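Local coordinates for AAEL008620-PA odorant-binding protein (Aedes aegypti, PDB 5V13) that binds juvenile hormone specifically in mosquito hemolymph, as a member of the odorant-binding protein family, at residues B[29-34]-B[199-204]. Residues are numbered along the deposited sequence; the frame is centred on the assembly and turned at random.
With JH3 (methyl (2E,6E)-9-[(2R)-3,3-dimethyloxiran-2-yl]-3,7-dimethylnona-2,6-dienoate), chain E.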
# COMPACT_ATOMS: atom_id res chain seq x y z
N THR B 29 16.22 -4.07 5.51
CA THR B 29 17.27 -3.05 5.54
C THR B 29 17.00 -2.01 6.63
O THR B 29 17.91 -1.63 7.37
CB THR B 29 17.43 -2.38 4.17
OG1 THR B 29 16.17 -1.84 3.74
CG2 THR B 29 17.91 -3.41 3.14
N LEU B 30 15.76 -1.54 6.75
CA LEU B 30 15.48 -0.54 7.78
C LEU B 30 15.74 -1.11 9.17
O LEU B 30 16.31 -0.43 10.03
CB LEU B 30 14.04 -0.03 7.65
CG LEU B 30 13.76 1.21 8.52
CD1 LEU B 30 14.72 2.36 8.16
CD2 LEU B 30 12.33 1.66 8.37
N TYR B 31 15.34 -2.37 9.40
CA TYR B 31 15.59 -2.98 10.70
C TYR B 31 17.08 -2.98 11.02
O TYR B 31 17.50 -2.61 12.13
CB TYR B 31 15.06 -4.42 10.72
CG TYR B 31 15.20 -5.12 12.06
CD1 TYR B 31 16.39 -5.76 12.42
CD2 TYR B 31 14.13 -5.15 12.95
CE1 TYR B 31 16.50 -6.43 13.65
CE2 TYR B 31 14.24 -5.79 14.17
CZ TYR B 31 15.42 -6.43 14.52
OH TYR B 31 15.50 -7.06 15.74
N ALA B 32 17.90 -3.40 10.05
CA ALA B 32 19.34 -3.47 10.27
C ALA B 32 19.94 -2.09 10.47
O ALA B 32 20.76 -1.88 11.38
CB ALA B 32 20.00 -4.19 9.09
N TYR B 33 19.56 -1.12 9.63
CA TYR B 33 20.13 0.23 9.76
C TYR B 33 19.83 0.83 11.12
O TYR B 33 20.71 1.41 11.78
CB TYR B 33 19.60 1.16 8.65
CG TYR B 33 19.85 0.71 7.22
CD1 TYR B 33 20.85 -0.21 6.91
CD2 TYR B 33 19.07 1.21 6.19
CE1 TYR B 33 21.05 -0.62 5.58
CE2 TYR B 33 19.27 0.82 4.87
CZ TYR B 33 20.25 -0.10 4.58
OH TYR B 33 20.42 -0.49 3.27
N VAL B 34 18.57 0.73 11.56
CA VAL B 34 18.15 1.37 12.81
C VAL B 34 18.74 0.64 14.02
O VAL B 34 19.24 1.27 14.97
CB VAL B 34 16.61 1.43 12.88
CG1 VAL B 34 16.18 1.89 14.27
CG2 VAL B 34 16.08 2.38 11.80
N GLY B 199 9.60 -12.04 12.79
CA GLY B 199 9.50 -10.59 12.71
C GLY B 199 10.06 -9.90 13.94
O GLY B 199 10.70 -8.84 13.83
N PHE B 200 9.82 -10.47 15.12
CA PHE B 200 10.39 -9.97 16.37
C PHE B 200 11.88 -10.28 16.50
O PHE B 200 12.53 -9.77 17.42
CB PHE B 200 9.66 -10.57 17.58
CG PHE B 200 8.23 -10.06 17.80
CD1 PHE B 200 7.65 -9.15 16.92
CD2 PHE B 200 7.49 -10.48 18.91
CE1 PHE B 200 6.34 -8.67 17.12
CE2 PHE B 200 6.18 -10.02 19.13
CZ PHE B 200 5.60 -9.11 18.23
N ARG B 201 12.43 -11.12 15.61
CA ARG B 201 13.78 -11.69 15.74
C ARG B 201 13.95 -12.49 17.04
O ARG B 201 15.07 -12.64 17.54
CB ARG B 201 14.86 -10.61 15.63
CG ARG B 201 15.23 -10.21 14.18
CD ARG B 201 14.07 -9.47 13.45
NE ARG B 201 14.47 -8.94 12.14
CZ ARG B 201 13.66 -8.28 11.31
NH1 ARG B 201 12.38 -8.05 11.64
NH2 ARG B 201 14.12 -7.84 10.14
N TRP B 202 12.85 -13.03 17.57
CA TRP B 202 12.95 -14.05 18.61
C TRP B 202 13.46 -15.37 18.03
O TRP B 202 14.13 -16.14 18.73
CB TRP B 202 11.60 -14.28 19.30
CG TRP B 202 11.11 -13.17 20.15
CD1 TRP B 202 11.66 -11.93 20.28
CD2 TRP B 202 9.98 -13.20 21.04
NE1 TRP B 202 10.93 -11.18 21.16
CE2 TRP B 202 9.90 -11.94 21.65
CE3 TRP B 202 9.03 -14.18 21.36
CZ2 TRP B 202 8.91 -11.62 22.58
CZ3 TRP B 202 8.04 -13.85 22.29
CH2 TRP B 202 7.99 -12.59 22.89
N ILE B 203 13.13 -15.64 16.78
CA ILE B 203 13.71 -16.74 16.01
C ILE B 203 14.50 -16.11 14.87
O ILE B 203 13.98 -15.27 14.14
CB ILE B 203 12.63 -17.69 15.47
CG1 ILE B 203 11.99 -18.46 16.63
CG2 ILE B 203 13.24 -18.67 14.43
CD1 ILE B 203 10.88 -19.42 16.21
N THR B 204 15.77 -16.51 14.74
CA THR B 204 16.64 -15.86 13.78
C THR B 204 16.35 -16.37 12.38
O THR B 204 15.61 -17.34 12.18
CB THR B 204 18.11 -16.12 14.12
OG1 THR B 204 18.42 -17.49 13.84
CG2 THR B 204 18.38 -15.85 15.60
C1 JH3 E . 19.56 4.89 7.94
O2 JH3 E . 18.94 5.41 7.04
O1 JH3 E . 18.96 4.86 9.25
CM JH3 E . 17.63 5.37 9.40
C2 JH3 E . 20.89 4.27 7.79
C3 JH3 E . 21.63 4.20 6.69
C3' JH3 E . 21.23 4.79 5.36
C4 JH3 E . 22.95 3.47 6.80
C5 JH3 E . 23.15 2.59 5.58
C6 JH3 E . 24.19 1.54 5.88
C7 JH3 E . 25.48 1.67 5.54
C7' JH3 E . 25.98 2.92 4.86
C8 JH3 E . 26.44 0.54 5.89
C9 JH3 E . 27.05 -0.11 4.63
CA JH3 E . 26.00 -0.50 3.60
O3 JH3 E . 26.54 -1.27 2.50
CB JH3 E . 25.76 -2.00 3.45
CB' JH3 E . 24.32 -2.34 3.07
CC JH3 E . 26.59 -2.99 4.26
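R201 lays its guanidinium flat on one face of the Y31 ring. The two planes are 4° apart. R201 CZ sits 3.6 Å from the centroid of the Y31 ring, a cation-pi stack. The two side chains point opposite ways along the stack, so R201 NH2 lies near Y31 CG at 3.5 Å, while R201 CD lies 3.5 Å from Y31 CZ and makes a CH-pi contact. At the far end of the ring, Y31 OH packs beside R201 CG and CB. With chi1 at -177°, the Y31 ring extends away from its backbone N and reaches the loop.

The guanidinium is also held at its edge. R201 NH1 donates to G199 O at 2.9 Å, with the acceptor in the guanidinium plane. R201 NH1 also forms a salt bridge with E27 OE1, from the same helix as Y31. These bonds probably fix the rotation of the group over the ring.

Packing is tight only here. The backbones stay apart, 10.0 Å between the CA atoms of Y31 and G199. R201 remains partly exposed, whereas Y31 is buried.

Y33, two residues after Y31, lies against the juvenile hormone instead. The contact joins helix 26-38, which lines the hormone pocket, to the loop between helices 190-199 and 211-220. E71 of helix 59-71, E213 of helix 211-220 and R261 of helix 251-264 also touch Y31.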